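Side-chain contacts in AtRbcX1 (PDB 4GR2), which acts as a homodimeric chaperone in the assembly of Rubisco in the chloroplast of Arabidopsis thaliana: residues A15-H18 with L19-F22; S84-A87 with K88-E92; E92-N95 with M96-L99; K102-D105 with D106-R110. The protein carries 2 engineered substitutions. All coordinates share one frame; numbering follows the deposited sequence.

Interaction 1 (A15-H18 with L19-F22); sequences AAKH and LHDF
Leu19 packs back over the turn that begins at Ala15. Its CG lies 3.4 Å from Ala15 O, and CB touches the carbonyl oxygens of both Ala15 and Ala16. Leu19 N gives its hydrogen to the same Ala15 O at 2.9 Å. The carbonyl is thus held by the amide and covered by the root of the same side chain. CG of Leu19 stands beside the backbone N, chi1 -74°, which keeps the branch over this oxygen. His18 takes part across the turn chiefly through its carbonyl: His18 O accepts from Phe22 N at 2.9 Å. These residues form an ordinary alpha-helical stretch of helix 11-35, in the RbcX family region. Successive i to i+4 bonds continue it, among them His20 N to Ala16 O at 3.0 Å. One flank faces the dimer partner, where Ala15 and Leu19 pack on Met96 of the second subunit. On the exposed flank, Lys17 bends at chi2 and chi4 and reaches Asp21. Lys17 NZ makes a long salt bridge of 3.5 Å to Asp21 OD2. On its way, Lys17 CE passes the edge of the His20 ring, 3.8 Å from His20 ND1 and in the ring plane.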
# COMPACT_ATOMS: atom_id res chain seq x y z
N ALA B 15 -5.24 1.05 3.71
CA ALA B 15 -4.97 0.49 2.39
C ALA B 15 -5.65 1.33 1.31
O ALA B 15 -5.09 1.55 0.23
CB ALA B 15 -5.50 -0.93 2.32
N ALA B 16 -6.87 1.78 1.63
CA ALA B 16 -7.68 2.62 0.73
C ALA B 16 -6.99 3.94 0.34
O ALA B 16 -7.02 4.37 -0.83
CB ALA B 16 -9.01 2.89 1.38
N LYS B 17 -6.38 4.60 1.33
CA LYS B 17 -5.64 5.84 1.11
C LYS B 17 -4.37 5.57 0.30
O LYS B 17 -3.99 6.37 -0.55
CB LYS B 17 -5.27 6.50 2.45
CG LYS B 17 -4.53 7.86 2.29
CD LYS B 17 -5.45 8.96 1.70
CE LYS B 17 -4.65 10.13 1.10
NZ LYS B 17 -3.43 10.46 1.91
N HIS B 18 -3.69 4.46 0.57
CA HIS B 18 -2.53 4.07 -0.24
C HIS B 18 -2.92 3.81 -1.69
O HIS B 18 -2.20 4.22 -2.60
CB HIS B 18 -1.80 2.83 0.31
CG HIS B 18 -0.63 2.42 -0.54
ND1 HIS B 18 0.52 3.16 -0.63
CD2 HIS B 18 -0.46 1.37 -1.38
CE1 HIS B 18 1.37 2.57 -1.46
NE2 HIS B 18 0.79 1.48 -1.93
N LEU B 19 -4.04 3.13 -1.91
CA LEU B 19 -4.51 2.90 -3.28
C LEU B 19 -4.84 4.23 -4.00
O LEU B 19 -4.41 4.46 -5.13
CB LEU B 19 -5.71 1.95 -3.29
CG LEU B 19 -5.23 0.52 -3.00
CD1 LEU B 19 -6.41 -0.39 -2.68
CD2 LEU B 19 -4.41 -0.01 -4.20
N HIS B 20 -5.58 5.10 -3.31
CA HIS B 20 -5.90 6.45 -3.82
C HIS B 20 -4.63 7.12 -4.39
O HIS B 20 -4.58 7.49 -5.57
CB HIS B 20 -6.55 7.28 -2.70
CG HIS B 20 -6.81 8.71 -3.06
ND1 HIS B 20 -6.35 9.77 -2.31
CD2 HIS B 20 -7.50 9.26 -4.09
CE1 HIS B 20 -6.72 10.91 -2.87
NE2 HIS B 20 -7.42 10.62 -3.95
N ASP B 21 -3.59 7.21 -3.56
CA ASP B 21 -2.34 7.82 -3.99
C ASP B 21 -1.68 7.02 -5.10
O ASP B 21 -1.13 7.61 -6.04
CB ASP B 21 -1.36 7.99 -2.81
CG ASP B 21 -1.76 9.13 -1.88
OD1 ASP B 21 -2.36 10.12 -2.39
OD2 ASP B 21 -1.49 9.03 -0.66
N PHE B 22 -1.73 5.70 -4.99
CA PHE B 22 -1.23 4.84 -6.07
C PHE B 22 -1.96 5.13 -7.40
O PHE B 22 -1.34 5.20 -8.45
CB PHE B 22 -1.35 3.34 -5.70
CG PHE B 22 -0.72 2.42 -6.71
CD1 PHE B 22 0.63 2.55 -7.04
CD2 PHE B 22 -1.48 1.45 -7.36
CE1 PHE B 22 1.21 1.71 -7.99
CE2 PHE B 22 -0.90 0.61 -8.31
CZ PHE B 22 0.43 0.73 -8.62

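Interaction 2 (S84-A87 with K88-E92). Engineered in segment 84-87: Ala87 (natural residue Cys).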
# COMPACT_ATOMS: atom_id res chain seq x y z
N SER B 84 -9.86 8.51 -12.02
CA SER B 84 -11.18 8.00 -11.63
C SER B 84 -11.59 6.83 -12.53
O SER B 84 -12.06 5.78 -12.05
CB SER B 84 -12.24 9.10 -11.67
OG SER B 84 -13.42 8.66 -11.02
N ALA B 85 -11.38 7.01 -13.83
CA ALA B 85 -11.74 6.00 -14.80
C ALA B 85 -10.90 4.74 -14.62
O ALA B 85 -11.44 3.64 -14.67
CB ALA B 85 -11.61 6.55 -16.23
N TYR B 86 -9.60 4.90 -14.42
CA TYR B 86 -8.72 3.74 -14.24
C TYR B 86 -9.15 2.86 -13.06
O TYR B 86 -9.28 1.63 -13.19
CB TYR B 86 -7.27 4.16 -14.04
CG TYR B 86 -6.39 2.95 -13.86
CD1 TYR B 86 -6.11 2.12 -14.94
CD2 TYR B 86 -5.87 2.61 -12.61
CE1 TYR B 86 -5.33 1.00 -14.79
CE2 TYR B 86 -5.08 1.47 -12.45
CZ TYR B 86 -4.82 0.67 -13.55
OH TYR B 86 -4.03 -0.45 -13.43
N ALA B 87 -9.38 3.50 -11.92
CA ALA B 87 -9.68 2.81 -10.68
C ALA B 87 -11.05 2.11 -10.75
O ALA B 87 -11.22 0.97 -10.30
CB ALA B 87 -9.64 3.80 -9.53
N LYS B 88 -12.03 2.81 -11.32
CA LYS B 88 -13.40 2.30 -11.33
C LYS B 88 -13.68 1.36 -12.49
O LYS B 88 -14.67 0.63 -12.47
CB LYS B 88 -14.39 3.46 -11.34
CG LYS B 88 -14.49 4.20 -10.02
CD LYS B 88 -15.14 5.57 -10.22
CE LYS B 88 -15.48 6.20 -8.88
NZ LYS B 88 -16.30 7.43 -9.05
N ASN B 89 -12.80 1.36 -13.50
CA ASN B 89 -13.10 0.67 -14.74
C ASN B 89 -12.02 -0.29 -15.22
O ASN B 89 -12.33 -1.36 -15.73
CB ASN B 89 -13.46 1.67 -15.87
CG ASN B 89 -14.69 2.55 -15.53
OD1 ASN B 89 -15.63 2.11 -14.86
ND2 ASN B 89 -14.68 3.79 -16.02
N ASP B 90 -10.76 0.07 -15.07
CA ASP B 90 -9.70 -0.75 -15.66
C ASP B 90 -8.92 -1.60 -14.64
O ASP B 90 -8.58 -2.75 -14.94
CB ASP B 90 -8.70 0.12 -16.41
CG ASP B 90 -9.35 0.89 -17.52
OD1 ASP B 90 -10.40 0.41 -18.00
OD2 ASP B 90 -8.82 1.95 -17.90
N PHE B 91 -8.61 -1.03 -13.48
CA PHE B 91 -7.82 -1.72 -12.47
C PHE B 91 -8.46 -3.05 -12.10
O PHE B 91 -9.64 -3.10 -11.73
CB PHE B 91 -7.67 -0.87 -11.21
CG PHE B 91 -6.68 -1.43 -10.19
CD1 PHE B 91 -5.33 -1.46 -10.47
CD2 PHE B 91 -7.12 -1.88 -8.94
CE1 PHE B 91 -4.40 -1.95 -9.54
CE2 PHE B 91 -6.20 -2.36 -7.99
CZ PHE B 91 -4.84 -2.39 -8.30
N GLU B 92 -7.69 -4.13 -12.19
CA GLU B 92 -8.23 -5.46 -11.93
C GLU B 92 -8.17 -5.82 -10.46
O GLU B 92 -7.27 -6.54 -10.02
CB GLU B 92 -7.53 -6.50 -12.82
CG GLU B 92 -7.84 -6.33 -14.30
CD GLU B 92 -6.82 -7.00 -15.19
OE1 GLU B 92 -6.82 -6.75 -16.41
OE2 GLU B 92 -6.01 -7.79 -14.65
O HOH W 1 -11.95 -1.26 -11.63
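Tyr86 O is gripped by two backbone amides at the end of helix 70-90. Phe91 N reaches it at 2.8 Å in a nearly straight bond, 170° at the hydrogen. Asp90 N binds it at 2.9 Å from above the carbonyl plane. The i to i+5 bond from Phe91 belongs to a wider pi-type turn. One water donates to both Phe91 O and the O of Ala87, an engineered residue (cysteine in nature), and bridges the last turn. CG of Tyr86 is anti to the backbone N (chi1 -180°), and this carries the ring toward Phe91. The ring then lies against Phe91, whose N sits over one face near the rim. The two rings meet obliquely, planes 59° apart, with Tyr86 CE2 3.5 Å from Phe91 CD1. Tyr86 OH lies at the edge of the Phe91 ring, in its plane. Asp90 CB touches Tyr86 CD1 at 3.6 Å. Were Tyr86 an alanine, Phe91 would probably lose the ring beside its CD1 and a gap would open there. Lys88 runs extended past Ser84 OG to a salt bridge with Asp105 of the second subunit. Tyr86 also packs on Phe23, Val26 and Ile30, joining the end of helix 70-90 to helix 11-35.

Interaction 3 (E92-N95 with M96-L99)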
# COMPACT_ATOMS: atom_id res chain seq x y z
N GLU B 92 -7.69 -4.13 -12.19
CA GLU B 92 -8.23 -5.46 -11.93
C GLU B 92 -8.17 -5.82 -10.46
O GLU B 92 -7.27 -6.54 -10.02
CB GLU B 92 -7.53 -6.50 -12.82
CG GLU B 92 -7.84 -6.33 -14.30
CD GLU B 92 -6.82 -7.00 -15.19
OE1 GLU B 92 -6.82 -6.75 -16.41
OE2 GLU B 92 -6.01 -7.79 -14.65
N TRP B 93 -9.15 -5.32 -9.72
CA TRP B 93 -9.24 -5.47 -8.27
C TRP B 93 -9.08 -6.91 -7.80
O TRP B 93 -8.22 -7.20 -6.97
CB TRP B 93 -10.57 -4.89 -7.76
CG TRP B 93 -10.59 -3.38 -7.78
CD1 TRP B 93 -11.01 -2.56 -8.80
CD2 TRP B 93 -10.13 -2.51 -6.74
NE1 TRP B 93 -10.85 -1.24 -8.44
CE2 TRP B 93 -10.32 -1.18 -7.18
CE3 TRP B 93 -9.58 -2.74 -5.45
CZ2 TRP B 93 -9.97 -0.08 -6.39
CZ3 TRP B 93 -9.25 -1.64 -4.67
CH2 TRP B 93 -9.44 -0.32 -5.14
N ASP B 94 -9.89 -7.81 -8.34
CA ASP B 94 -9.85 -9.20 -7.91
C ASP B 94 -8.56 -9.91 -8.28
O ASP B 94 -8.07 -10.76 -7.52
CB ASP B 94 -11.09 -9.96 -8.38
CG ASP B 94 -12.16 -9.98 -7.33
OD1 ASP B 94 -12.02 -10.75 -6.33
OD2 ASP B 94 -13.12 -9.19 -7.47
N ASN B 95 -8.00 -9.57 -9.43
CA ASN B 95 -6.66 -10.00 -9.76
C ASN B 95 -5.62 -9.53 -8.71
O ASN B 95 -4.74 -10.30 -8.30
CB ASN B 95 -6.28 -9.51 -11.14
CG ASN B 95 -5.09 -10.24 -11.70
OD1 ASN B 95 -5.02 -11.47 -11.65
ND2 ASN B 95 -4.12 -9.49 -12.23
N MET B 96 -5.74 -8.28 -8.27
CA MET B 96 -4.86 -7.73 -7.23
C MET B 96 -4.96 -8.58 -5.97
O MET B 96 -3.95 -8.93 -5.35
CB MET B 96 -5.22 -6.27 -6.89
CG MET B 96 -4.48 -5.70 -5.63
SD MET B 96 -5.08 -4.10 -5.00
CE MET B 96 -6.79 -4.53 -4.59
N LYS B 97 -6.19 -8.88 -5.57
CA LYS B 97 -6.46 -9.66 -4.37
C LYS B 97 -5.81 -11.03 -4.50
O LYS B 97 -5.13 -11.47 -3.60
CB LYS B 97 -7.96 -9.82 -4.14
CG LYS B 97 -8.33 -10.68 -2.94
CD LYS B 97 -9.84 -10.89 -2.86
CE LYS B 97 -10.30 -11.28 -1.47
NZ LYS B 97 -11.75 -11.71 -1.47
N ARG B 98 -6.02 -11.67 -5.65
CA ARG B 98 -5.45 -12.98 -5.94
C ARG B 98 -3.93 -13.01 -5.87
O ARG B 98 -3.34 -13.97 -5.39
CB ARG B 98 -5.88 -13.44 -7.32
CG ARG B 98 -5.48 -14.85 -7.61
CD ARG B 98 -5.82 -15.23 -9.03
NE ARG B 98 -5.04 -14.45 -9.99
CZ ARG B 98 -3.80 -14.74 -10.35
NH1 ARG B 98 -3.18 -15.79 -9.82
NH2 ARG B 98 -3.17 -13.98 -11.23
N LEU B 99 -3.29 -11.98 -6.40
CA LEU B 99 -1.84 -11.87 -6.37
C LEU B 99 -1.31 -11.67 -4.95
O LEU B 99 -0.21 -12.13 -4.61
CB LEU B 99 -1.39 -10.73 -7.28
CG LEU B 99 -1.57 -11.00 -8.77
CD1 LEU B 99 -1.01 -9.84 -9.58
CD2 LEU B 99 -0.87 -12.29 -9.14
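A Met-aromatic contact marks the first turn of helix 93-118, where Glu92 holds the N-cap position and Met96 meets Trp93. The two side chains lie side by side and point the same way. Met96 is extended through chi1 and chi2, then turns at chi3 (61°), which brings its methyl CE to 3.4 Å from Trp93 CE3. The sulfur SD is farther off, 5.5 Å from the centroid of the six-membered ring, and approaches obliquely. The indole NE1 donates to Ala87 O, which helps set the rotation of the ring. Trp93 makes a cation-pi contact with Lys97 of the second subunit, and Lys97 here does the same with Trp93 of that subunit. Met96 N bonds to Glu92 O at 2.9 Å and starts the i to i+4 series. One turn on, Leu99 CG rests 3.3 Å from Asn95 O, which also accepts from Leu99 N. At the surface, Asn95 and Arg98 cross at an angle, their amide and guanidinium planes 32° apart. Arg98 bends at chi3 and turns one edge to the amide oxygen. Arg98 NE adds a weak bond to that oxygen. Arg98 NH2 donates to Asn95 OD1 at 3.1 Å, with the acceptor in the guanidinium plane.

Interaction 4 (K102-D105 with D106-R110)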
# COMPACT_ATOMS: atom_id res chain seq x y z
N LYS B 102 -1.41 -14.91 -3.29
CA LYS B 102 -0.29 -15.70 -3.77
C LYS B 102 1.04 -15.23 -3.14
O LYS B 102 1.89 -16.06 -2.80
CB LYS B 102 -0.19 -15.64 -5.29
CG LYS B 102 0.78 -16.66 -5.87
CD LYS B 102 1.30 -16.20 -7.23
CE LYS B 102 1.75 -17.38 -8.08
NZ LYS B 102 2.92 -18.09 -7.51
N ASN B 103 1.21 -13.92 -2.99
CA ASN B 103 2.43 -13.37 -2.38
C ASN B 103 2.59 -13.85 -0.94
O ASN B 103 3.67 -14.23 -0.51
CB ASN B 103 2.42 -11.84 -2.41
CG ASN B 103 2.77 -11.26 -3.77
OD1 ASN B 103 3.37 -11.94 -4.60
ND2 ASN B 103 2.42 -10.00 -4.00
N VAL B 104 1.49 -13.79 -0.19
CA VAL B 104 1.49 -14.22 1.21
C VAL B 104 1.76 -15.71 1.33
O VAL B 104 2.60 -16.12 2.15
CB VAL B 104 0.19 -13.84 1.89
CG1 VAL B 104 0.12 -14.47 3.26
CG2 VAL B 104 0.12 -12.33 2.01
N ASP B 105 1.08 -16.50 0.50
CA ASP B 105 1.26 -17.95 0.47
C ASP B 105 2.68 -18.32 0.08
O ASP B 105 3.31 -19.13 0.75
CB ASP B 105 0.29 -18.61 -0.52
CG ASP B 105 -1.15 -18.62 -0.03
OD1 ASP B 105 -1.40 -18.34 1.17
OD2 ASP B 105 -2.04 -18.93 -0.86
N ASP B 106 3.19 -17.75 -1.01
CA ASP B 106 4.56 -18.01 -1.43
C ASP B 106 5.61 -17.51 -0.44
O ASP B 106 6.67 -18.13 -0.28
CB ASP B 106 4.84 -17.39 -2.79
CG ASP B 106 4.09 -18.08 -3.90
OD1 ASP B 106 3.41 -19.09 -3.61
OD2 ASP B 106 4.17 -17.61 -5.04
N SER B 107 5.32 -16.39 0.22
CA SER B 107 6.24 -15.89 1.25
C SER B 107 6.36 -16.88 2.41
O SER B 107 7.46 -17.22 2.88
CB SER B 107 5.78 -14.52 1.77
OG SER B 107 6.31 -14.28 3.08
N ASN B 108 5.21 -17.36 2.89
CA ASN B 108 5.14 -18.37 3.95
C ASN B 108 5.99 -19.58 3.60
O ASN B 108 6.81 -20.04 4.37
CB ASN B 108 3.71 -18.90 4.10
CG ASN B 108 2.82 -17.98 4.88
OD1 ASN B 108 3.29 -17.05 5.53
ND2 ASN B 108 1.52 -18.23 4.83
N THR B 109 5.73 -20.10 2.40
CA THR B 109 6.45 -21.26 1.88
C THR B 109 7.96 -21.06 1.82
O THR B 109 8.74 -21.90 2.24
CB THR B 109 5.93 -21.60 0.46
OG1 THR B 109 4.58 -22.03 0.57
CG2 THR B 109 6.74 -22.73 -0.15
N ARG B 110 8.37 -19.93 1.26
CA ARG B 110 9.78 -19.66 1.05
C ARG B 110 10.51 -19.44 2.37
O ARG B 110 11.61 -19.97 2.58
CB ARG B 110 9.93 -18.46 0.12
CG ARG B 110 11.36 -17.97 -0.10
CD ARG B 110 11.36 -16.88 -1.16
NE ARG B 110 10.22 -15.97 -0.99
CZ ARG B 110 9.21 -15.79 -1.84
NH1 ARG B 110 9.16 -16.45 -3.00
NH2 ARG B 110 8.24 -14.94 -1.53
O HOH W 2 5.97 -13.83 -1.85
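Asp106 meets Lys102 one turn back on helix 93-118, an i to i+4 salt bridge on the outer flank of this long alpha helix. Lys102 runs out and bends at chi4 (-65°), which brings NZ over to the carboxylate. Lys102 NZ gives a hydrogen to Asp106 OD2 at 2.8 Å, on the syn lone pair. Asp106 N also binds Lys102 O, at 2.8 Å. Replacing Asp106 with an alanine would probably leave the Lys102 ammonium without this mate and free its chain to swing. Ser107 follows, with its N bonded to Asn103 O at 2.8 Å and its CB packed on the same oxygen. Its OG turns to Asp59 and Arg83 of the second subunit. Next, Asn108 N binds Val104 O at 3.0 Å. In one conformer the amide end of Asn108 is held by Ser84 and Arg83 of the second subunit, but a second conformer makes this doubtful. Thr109 then grips Asp105 O twice. Asp105 itself sends its carboxylate to Lys88 of the second subunit. Thr109 N binds Asp105 O at 3.1 Å, almost straight at the hydrogen. Thr109 OG1 donates to Asp105 O as well, at 3.2 Å. The two donors, Thr109 N and Thr109 OG1, reach that oxygen from opposite faces of the carbonyl plane.

Overall arrangement
All four are local helical contacts, and all touch the second subunit. Interactions 1 and 2 are each partly buried and lie nearer the chain centre, on helix 11-35 and at the end of helix 70-90. Interactions 3 and 4 share helix 93-118, their centres about 16 Å apart. Interaction 3 is a surface contact. Interaction 4 is partly buried and lies farthest from the chain centre. Interactions 2 and 3 are joined through Glu92. Interaction 2 pairs two aromatic rings; interaction 3 sets a methionine against a tryptophan and adds an amide-guanidinium pair. Interaction 1 meets interaction 3 where Leu19 packs on Trp93 and Met96 of the same chain. Interaction 4 is mainly polar. Interactions 1 and 4 each carry a lysine-aspartate salt bridge, long in the first and short in the second.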